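Uncharacterized N-acetyltransferase D2E76_00625 (Mycobacteroides abscessus, PDB 6YCA) probably transfers acetyl groups from acetyl coenzyme A to amines as an Eis-type GNAT acetyltransferase, yet is unable to modify aminoglycosides. Local coordinates at residues D80-W85 against A98-G103; E130-L135 against T308-V313; T172-L177 against T225-Y230. One frame throughout, in Å; residues are numbered along the deposited sequence.

Interaction 1. Residues D80-W85 against A98-G103. With ACO (acetyl coenzyme *a), chain G.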
# COMPACT_ATOMS: atom_id res chain seq x y z
N ASP A 80 -23.23 22.90 -24.38
CA ASP A 80 -24.61 23.03 -23.94
C ASP A 80 -24.67 23.84 -22.65
O ASP A 80 -23.65 24.11 -22.01
CB ASP A 80 -25.24 21.64 -23.73
CG ASP A 80 -26.75 21.69 -23.52
OD1 ASP A 80 -27.47 22.20 -24.39
OD2 ASP A 80 -27.21 21.20 -22.47
N SER A 81 -25.88 24.24 -22.27
CA SER A 81 -26.09 24.96 -21.02
C SER A 81 -27.53 24.79 -20.58
O SER A 81 -28.39 24.34 -21.35
CB SER A 81 -25.73 26.44 -21.17
OG SER A 81 -26.38 27.01 -22.28
N TYR A 82 -27.79 25.13 -19.33
CA TYR A 82 -29.12 25.06 -18.74
C TYR A 82 -29.50 26.42 -18.18
O TYR A 82 -28.65 27.16 -17.67
CB TYR A 82 -29.17 24.02 -17.61
CG TYR A 82 -29.03 22.60 -18.11
CD1 TYR A 82 -27.79 22.07 -18.43
CD2 TYR A 82 -30.15 21.79 -18.26
CE1 TYR A 82 -27.66 20.77 -18.90
CE2 TYR A 82 -30.04 20.49 -18.72
CZ TYR A 82 -28.79 19.99 -19.04
OH TYR A 82 -28.65 18.70 -19.50
N THR A 83 -30.79 26.73 -18.25
CA THR A 83 -31.32 27.93 -17.62
C THR A 83 -31.29 27.73 -16.11
O THR A 83 -31.95 26.82 -15.59
CB THR A 83 -32.75 28.17 -18.09
OG1 THR A 83 -32.77 28.26 -19.52
CG2 THR A 83 -33.31 29.45 -17.50
N SER A 84 -30.54 28.56 -15.40
CA SER A 84 -30.32 28.35 -13.98
C SER A 84 -30.22 29.70 -13.28
O SER A 84 -30.32 30.76 -13.91
CB SER A 84 -29.06 27.51 -13.76
OG SER A 84 -28.74 27.40 -12.38
N TRP A 85 -30.03 29.66 -11.96
CA TRP A 85 -29.72 30.84 -11.17
C TRP A 85 -28.50 30.56 -10.30
O TRP A 85 -28.09 29.42 -10.12
CB TRP A 85 -30.91 31.31 -10.31
CG TRP A 85 -31.60 30.25 -9.49
CD1 TRP A 85 -32.81 29.67 -9.74
CD2 TRP A 85 -31.12 29.66 -8.26
NE1 TRP A 85 -33.11 28.75 -8.76
CE2 TRP A 85 -32.09 28.73 -7.84
CE3 TRP A 85 -29.97 29.83 -7.48
CZ2 TRP A 85 -31.95 27.96 -6.68
CZ3 TRP A 85 -29.83 29.07 -6.33
CH2 TRP A 85 -30.81 28.15 -5.94
N ALA A 98 -25.71 27.43 -16.70
CA ALA A 98 -24.95 26.26 -16.27
C ALA A 98 -24.42 25.55 -17.51
O ALA A 98 -25.10 24.72 -18.12
CB ALA A 98 -25.83 25.35 -15.41
N VAL A 99 -23.19 25.88 -17.88
CA VAL A 99 -22.56 25.34 -19.08
C VAL A 99 -22.06 23.92 -18.81
O VAL A 99 -21.50 23.64 -17.75
CB VAL A 99 -21.42 26.25 -19.55
CG1 VAL A 99 -20.70 25.65 -20.74
CG2 VAL A 99 -21.96 27.63 -19.90
N THR A 100 -22.28 23.04 -19.78
CA THR A 100 -21.83 21.65 -19.67
C THR A 100 -21.83 21.04 -21.07
O THR A 100 -22.10 21.73 -22.06
CB THR A 100 -22.71 20.86 -18.69
OG1 THR A 100 -22.18 19.55 -18.51
CG2 THR A 100 -24.13 20.75 -19.23
N HIS A 101 -21.51 19.75 -21.14
CA HIS A 101 -21.52 18.99 -22.39
C HIS A 101 -20.50 19.49 -23.41
O HIS A 101 -20.64 19.23 -24.61
CB HIS A 101 -22.92 18.89 -23.00
CG HIS A 101 -23.94 18.33 -22.06
ND1 HIS A 101 -25.27 18.68 -22.12
CD2 HIS A 101 -23.82 17.46 -21.04
CE1 HIS A 101 -25.93 18.04 -21.18
NE2 HIS A 101 -25.08 17.29 -20.51
N ILE A 102 -19.48 20.22 -22.97
CA ILE A 102 -18.46 20.74 -23.87
C ILE A 102 -17.52 19.60 -24.25
O ILE A 102 -17.03 18.88 -23.38
CB ILE A 102 -17.68 21.89 -23.22
CG1 ILE A 102 -18.57 23.12 -23.04
CG2 ILE A 102 -16.47 22.24 -24.05
CD1 ILE A 102 -17.83 24.33 -22.54
N GLY A 103 -17.26 19.45 -25.55
CA GLY A 103 -16.36 18.41 -26.01
C GLY A 103 -16.18 18.38 -27.51
O GLY A 103 -17.11 18.71 -28.26
N1A ACO G . -5.20 21.08 -22.54
C2A ACO G . -4.41 22.13 -22.79
N3A ACO G . -4.65 23.14 -23.63
C4A ACO G . -5.81 23.14 -24.33
C5A ACO G . -6.72 22.09 -24.15
C6A ACO G . -6.38 21.00 -23.19
N6A ACO G . -7.23 19.97 -22.99
N7A ACO G . -7.78 22.31 -24.94
C8A ACO G . -7.55 23.46 -25.60
N9A ACO G . -6.35 23.96 -25.24
C1B ACO G . -5.76 25.23 -25.75
C2B ACO G . -5.28 25.07 -27.19
O2B ACO G . -3.89 24.72 -27.22
C3B ACO G . -5.45 26.51 -27.67
O3B ACO G . -4.32 27.26 -27.22
P3B ACO G . -3.61 28.31 -28.21
O7A ACO G . -3.14 27.58 -29.44
O8A ACO G . -4.60 29.40 -28.57
O9A ACO G . -2.43 28.90 -27.48
C4B ACO G . -6.67 27.01 -26.91
O4B ACO G . -6.79 26.22 -25.73
C5B ACO G . -7.96 26.91 -27.73
O5B ACO G . -8.04 25.59 -28.23
P1A ACO G . -9.21 25.09 -29.19
O1A ACO G . -8.62 24.71 -30.53
O2A ACO G . -10.22 26.20 -29.33
O3A ACO G . -9.92 23.81 -28.52
P2A ACO G . -10.26 22.34 -29.06
O4A ACO G . -10.99 22.44 -30.38
O5A ACO G . -8.97 21.56 -29.23
O6A ACO G . -11.17 21.62 -27.94
CBP ACO G . -11.43 20.63 -25.74
CCP ACO G . -10.74 21.69 -26.58
CDP ACO G . -12.94 20.72 -25.94
CEP ACO G . -11.08 20.85 -24.28
CAP ACO G . -10.90 19.29 -26.25
OAP ACO G . -9.49 19.26 -26.01
C9P ACO G . -11.55 18.10 -25.59
O9P ACO G . -12.55 17.59 -26.09
N8P ACO G . -10.97 17.64 -24.48
C7P ACO G . -11.44 16.48 -23.74
C6P ACO G . -12.87 16.62 -23.23
C5P ACO G . -12.99 17.74 -22.22
O5P ACO G . -12.09 17.96 -21.42
N4P ACO G . -14.10 18.46 -22.29
C3P ACO G . -14.35 19.53 -21.35
C2P ACO G . -15.40 19.12 -20.33
S1P ACO G . -15.68 20.46 -19.22
C ACO G . -17.35 20.55 -19.34
O ACO G . -17.97 19.57 -19.69
CH3 ACO G . -18.04 21.84 -19.00
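The His101 imidazole has Thr100 CG2 over the centre of one face, while at its edge sit Asp80 OD2 and Tyr82 OH. His101 and Tyr82 belong to the antiparallel beta hairpin of a GNAT domain, where strand 93-104 runs on to acetyl coenzyme A. The Asp80 carboxylate lies beside the imidazole, the two planes only 14° apart, and His101 ND1 gives OD2 a weak hydrogen bond of 3.2 Å. Tyr82 OH comes 3.3 Å from His101 CE1, but its hydrogen bond goes to Leu60 O. The phenol also takes Ala98 O and the Thr100 methyl at its own edge, with Tyr82 CE1 to Thr100 CG2 at 3.5 Å. The Tyr82 and His101 ring planes stand 69° apart. In Thr100 the hydroxyl is anti to the backbone N (chi1 -174°), which sends OG1 to Phe415 O and leaves CG2 for both rings.

Behind the side chains, Thr100 N bonds to Asp80 O at 2.8 Å. His101 then adopts a left-handed backbone conformation, and the three steps from Thr100 to Gly103 face only two from Asp80 to Gly78, which bonds Gly103: consistent with the beta bulge that GNAT enzymes carry beside the cofactor. Within that irregular step, next to His101, Ile102 O accepts a weak hydrogen bond of 3.2 Å from the cofactor amide N4P.

Interaction 2. Residues E130-L135 against T308-V313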
# COMPACT_ATOMS: atom_id res chain seq x y z
N GLU A 130 -28.70 36.83 -19.28
CA GLU A 130 -28.03 36.18 -18.16
C GLU A 130 -26.67 36.81 -17.93
O GLU A 130 -25.97 37.17 -18.89
CB GLU A 130 -27.88 34.68 -18.42
CG GLU A 130 -29.21 33.94 -18.39
CD GLU A 130 -29.11 32.52 -18.92
OE1 GLU A 130 -28.14 32.21 -19.64
OE2 GLU A 130 -30.01 31.71 -18.60
N ILE A 131 -26.28 36.96 -16.66
CA ILE A 131 -25.12 37.78 -16.34
C ILE A 131 -23.88 36.96 -15.98
O ILE A 131 -22.76 37.49 -16.07
CB ILE A 131 -25.40 38.82 -15.24
CG1 ILE A 131 -26.24 38.24 -14.12
CG2 ILE A 131 -26.18 39.97 -15.83
CD1 ILE A 131 -26.36 39.19 -12.95
N VAL A 132 -24.04 35.72 -15.54
CA VAL A 132 -22.91 34.86 -15.22
C VAL A 132 -23.13 33.48 -15.83
O VAL A 132 -24.27 33.07 -16.09
CB VAL A 132 -22.64 34.74 -13.70
CG1 VAL A 132 -22.32 36.10 -13.10
CG2 VAL A 132 -23.81 34.08 -12.99
N ALA A 133 -22.02 32.78 -16.07
CA ALA A 133 -22.03 31.39 -16.49
C ALA A 133 -20.98 30.65 -15.68
O ALA A 133 -19.93 31.21 -15.34
CB ALA A 133 -21.70 31.25 -17.99
N SER A 134 -21.28 29.39 -15.33
CA SER A 134 -20.36 28.58 -14.55
C SER A 134 -20.38 27.15 -15.08
O SER A 134 -21.34 26.72 -15.72
CB SER A 134 -20.71 28.59 -13.06
OG SER A 134 -21.76 27.68 -12.77
N LEU A 135 -19.31 26.42 -14.79
CA LEU A 135 -19.19 25.04 -15.23
C LEU A 135 -18.32 24.28 -14.24
O LEU A 135 -17.78 24.85 -13.29
CB LEU A 135 -18.64 24.93 -16.66
CG LEU A 135 -17.31 25.61 -17.01
CD1 LEU A 135 -16.11 24.79 -16.56
CD2 LEU A 135 -17.23 25.90 -18.50
N THR A 308 -16.33 25.84 -8.68
CA THR A 308 -17.02 26.71 -9.62
C THR A 308 -16.01 27.45 -10.48
O THR A 308 -15.18 28.22 -9.97
CB THR A 308 -17.89 27.73 -8.87
OG1 THR A 308 -18.78 27.05 -7.98
CG2 THR A 308 -18.69 28.55 -9.87
N TRP A 309 -16.07 27.22 -11.79
CA TRP A 309 -15.36 28.05 -12.76
C TRP A 309 -16.37 29.08 -13.25
O TRP A 309 -17.25 28.78 -14.05
CB TRP A 309 -14.80 27.21 -13.90
CG TRP A 309 -13.63 26.36 -13.50
CD1 TRP A 309 -13.67 25.22 -12.77
CD2 TRP A 309 -12.25 26.62 -13.79
NE1 TRP A 309 -12.40 24.73 -12.60
CE2 TRP A 309 -11.51 25.57 -13.21
CE3 TRP A 309 -11.57 27.62 -14.48
CZ2 TRP A 309 -10.12 25.50 -13.30
CZ3 TRP A 309 -10.19 27.55 -14.57
CH2 TRP A 309 -9.49 26.50 -13.98
N LEU A 310 -16.26 30.30 -12.73
CA LEU A 310 -17.23 31.36 -12.95
C LEU A 310 -16.76 32.28 -14.07
O LEU A 310 -15.59 32.66 -14.13
CB LEU A 310 -17.45 32.16 -11.67
CG LEU A 310 -18.46 33.30 -11.75
CD1 LEU A 310 -19.82 32.77 -12.16
CD2 LEU A 310 -18.55 34.01 -10.41
N ARG A 311 -17.69 32.64 -14.96
CA ARG A 311 -17.43 33.56 -16.06
C ARG A 311 -18.46 34.68 -16.00
O ARG A 311 -19.66 34.43 -16.18
CB ARG A 311 -17.51 32.82 -17.39
CG ARG A 311 -17.62 33.71 -18.61
CD ARG A 311 -16.31 34.41 -18.96
NE ARG A 311 -16.56 35.79 -19.33
CZ ARG A 311 -15.85 36.48 -20.22
NH1 ARG A 311 -14.83 35.92 -20.85
NH2 ARG A 311 -16.16 37.74 -20.48
N LEU A 312 -18.00 35.90 -15.74
CA LEU A 312 -18.88 37.07 -15.69
C LEU A 312 -19.23 37.50 -17.11
O LEU A 312 -18.36 37.96 -17.86
CB LEU A 312 -18.21 38.20 -14.92
CG LEU A 312 -17.84 37.90 -13.46
CD1 LEU A 312 -17.13 39.08 -12.82
CD2 LEU A 312 -19.08 37.54 -12.66
N VAL A 313 -20.50 37.35 -17.48
CA VAL A 313 -20.95 37.69 -18.83
C VAL A 313 -21.28 39.18 -18.93
O VAL A 313 -20.89 39.84 -19.90
CB VAL A 313 -22.13 36.80 -19.24
CG1 VAL A 313 -22.57 37.11 -20.67
CG2 VAL A 313 -21.76 35.32 -19.10
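Arg311 N gives Ala133 O a hydrogen bond of 2.7 Å, arriving nearly end-on to that carbonyl, with a C=O...N angle of 171°. Ala133 N returns a bond of 2.9 Å to Arg311 O, in the carbonyl plane, and Val132 CA adds a weaker CA-H...O contact to the same oxygen. Trp309 O likewise takes Leu135 N, with Ser134 CA as the lesser contact, and Val313 N closes the ladder on Ile131 O.

On the face carrying Val132, Ser134, Leu310 and Leu312 the contact is aliphatic. Val132 and Leu312 lie alongside each other, pointing the same way, with Val132 CG1 3.6 Å from Leu312 CD2. Leu310 has CG anti to the backbone N (chi1 -180°), and its CD1 branch reaches across to Val132 CB at 3.8 Å. Helix 366-373 packs on Leu310 and Leu312, while Ser134 OG bonds to His96.

The other face carries Ala133, Leu135, Trp309 and Arg311. Leu135 CD1 rests on Trp309 CB at 3.8 Å; the indole itself leads away from the pair, its NE1 bonded to Asp306. The arginine chain, bent at chi2 and chi3, folds along its own strand: NE bonds to Leu312 O, NH1 to Phe146 O, and NH2 makes a salt bridge to Asp336.

Leu135 also touches acetyl coenzyme A. Strand 299-312, coming from the second GNAT region, lies antiparallel between 132-135, of the first GNAT region, and 149-160, the place the last strand of a GNAT domain normally fills, which is consistent with a strand exchanged between the two GNAT units.

Interaction 3. Residues T172-L177 against T225-Y230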
# COMPACT_ATOMS: atom_id res chain seq x y z
N THR A 172 -31.58 16.81 18.61
CA THR A 172 -31.86 15.94 17.46
C THR A 172 -33.24 15.32 17.57
O THR A 172 -33.51 14.34 16.86
CB THR A 172 -30.86 14.78 17.37
OG1 THR A 172 -30.47 14.37 18.69
CG2 THR A 172 -29.63 15.13 16.53
N GLY A 173 -34.12 15.84 18.43
CA GLY A 173 -35.46 15.30 18.53
C GLY A 173 -36.26 15.55 17.27
O GLY A 173 -37.13 14.74 16.92
N ALA A 174 -35.99 16.65 16.57
CA ALA A 174 -36.67 16.97 15.33
C ALA A 174 -36.16 16.16 14.14
O ALA A 174 -36.67 16.33 13.03
CB ALA A 174 -36.57 18.46 15.02
N ILE A 175 -35.17 15.29 14.35
CA ILE A 175 -34.67 14.44 13.29
C ILE A 175 -35.68 13.33 13.01
O ILE A 175 -36.23 12.73 13.94
CB ILE A 175 -33.29 13.87 13.68
CG1 ILE A 175 -32.23 14.95 13.60
CG2 ILE A 175 -32.92 12.68 12.83
CD1 ILE A 175 -32.04 15.51 12.21
N ALA A 176 -35.94 13.07 11.73
CA ALA A 176 -36.88 12.04 11.33
C ALA A 176 -36.25 11.19 10.24
O ALA A 176 -35.68 11.72 9.28
CB ALA A 176 -38.19 12.66 10.83
N LEU A 177 -36.35 9.87 10.38
CA LEU A 177 -35.85 8.97 9.35
C LEU A 177 -36.90 8.87 8.26
O LEU A 177 -38.07 8.60 8.54
CB LEU A 177 -35.60 7.58 9.95
CG LEU A 177 -34.78 7.56 11.24
CD1 LEU A 177 -34.61 6.14 11.75
CD2 LEU A 177 -33.43 8.24 11.05
N THR A 225 -34.14 13.63 7.65
CA THR A 225 -34.68 14.96 7.45
C THR A 225 -34.70 15.73 8.76
O THR A 225 -34.67 15.16 9.86
CB THR A 225 -36.09 14.88 6.86
OG1 THR A 225 -36.54 16.19 6.50
CG2 THR A 225 -37.05 14.31 7.88
N HIS A 226 -34.75 17.05 8.62
CA HIS A 226 -34.96 18.05 9.66
C HIS A 226 -35.98 19.03 9.13
O HIS A 226 -36.16 19.14 7.91
CB HIS A 226 -33.64 18.79 9.95
CG HIS A 226 -33.74 19.77 11.08
ND1 HIS A 226 -34.13 21.08 10.90
CD2 HIS A 226 -33.50 19.64 12.40
CE1 HIS A 226 -34.13 21.71 12.06
NE2 HIS A 226 -33.75 20.86 12.99
N PRO A 227 -36.73 19.72 10.00
CA PRO A 227 -37.66 20.74 9.51
C PRO A 227 -37.04 21.76 8.57
O PRO A 227 -37.74 22.36 7.75
CB PRO A 227 -38.17 21.39 10.80
CG PRO A 227 -38.16 20.28 11.78
CD PRO A 227 -36.97 19.41 11.43
N ASP A 228 -35.72 21.96 8.64
CA ASP A 228 -35.05 22.95 7.81
C ASP A 228 -33.86 22.37 7.05
O ASP A 228 -32.89 23.09 6.75
CB ASP A 228 -34.63 24.17 8.62
CG ASP A 228 -35.81 24.95 9.16
OD1 ASP A 228 -36.77 25.18 8.40
OD2 ASP A 228 -35.79 25.34 10.35
N GLY A 229 -33.90 21.09 6.70
CA GLY A 229 -32.84 20.50 5.91
C GLY A 229 -32.93 18.99 5.89
O GLY A 229 -33.84 18.39 6.48
N TYR A 230 -31.97 18.38 5.21
CA TYR A 230 -31.90 16.92 5.11
C TYR A 230 -30.45 16.48 4.92
O TYR A 230 -29.55 17.30 4.71
CB TYR A 230 -32.79 16.37 3.98
CG TYR A 230 -32.32 16.71 2.58
CD1 TYR A 230 -31.37 15.93 1.95
CD2 TYR A 230 -32.85 17.79 1.89
CE1 TYR A 230 -30.93 16.23 0.67
CE2 TYR A 230 -32.43 18.09 0.60
CZ TYR A 230 -31.46 17.31 -0.01
OH TYR A 230 -31.03 17.59 -1.28
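This is a short antiparallel edge pairing at the protein surface: Ala176, on the outermost strand of its sheet within the chain, joins Thr225 just before the tight turn of a beta hairpin. Two backbone bonds hold the pair. Thr225 N reaches Ala176 O at 2.9 Å and is almost straight (174° at the hydrogen), while Ala176 N returns a bond of 3.1 Å to Thr225 O. Beside them, the Ala176 methyl meets Thr225 CG2 at 3.6 Å.

Each segment turns next to the pairing. Thr172 to Ile175 form a type I turn, and so do His226 to Gly229. At the second turn Pro227 CD lies over one face of the His226 ring, toward its rim, and Asp228 N bonds to His226 ND1 at 2.9 Å, an added tie that should help fix the ring's rotation. Ala174 brings the two turns together, its CB 3.7 Å from Pro227 CD. Ile175 enters at the edge of the imidazole: with CG1 anti to the carbonyl carbon (chi1 -73°) and a second bend at chi2, its CD1 swings back to 3.5 Å from Thr225 O.

Asp228, at the tip of the hairpin, makes a salt bridge to Arg193, and Leu177 packs on Arg44 of a second subunit. Ile175 touches Leu265 and His268 of helix 259-270 and His226 touches its Ala261 and Ala264, whereas Thr225, on the other face of the strand, rests on Ile190 of helix 184-192, which Tyr230 of strand 229-235 also touches.

How the interactions relate
Interactions 1 and 2 are neighbours, their centres 10 Å apart. Val99 of 98-103 joins them: its N lies 3.0 Å from Ser134 O, a probable hydrogen bond, and its CG2 packs on Ala133 CB at 4.1 Å. Both reach acetyl coenzyme A, interaction 1 through Thr100 to Gly103 and interaction 2 through Leu135, as in the GNAT fold, where the corresponding neighbouring strands splay apart to receive the cofactor. Interaction 3 stands apart, its centre 33 Å from that of interaction 1 and 34 Å from that of interaction 2, with nearest atoms about 12 and 17 Å away. Along the chain it is nested inside the long loop that interaction 2 closes.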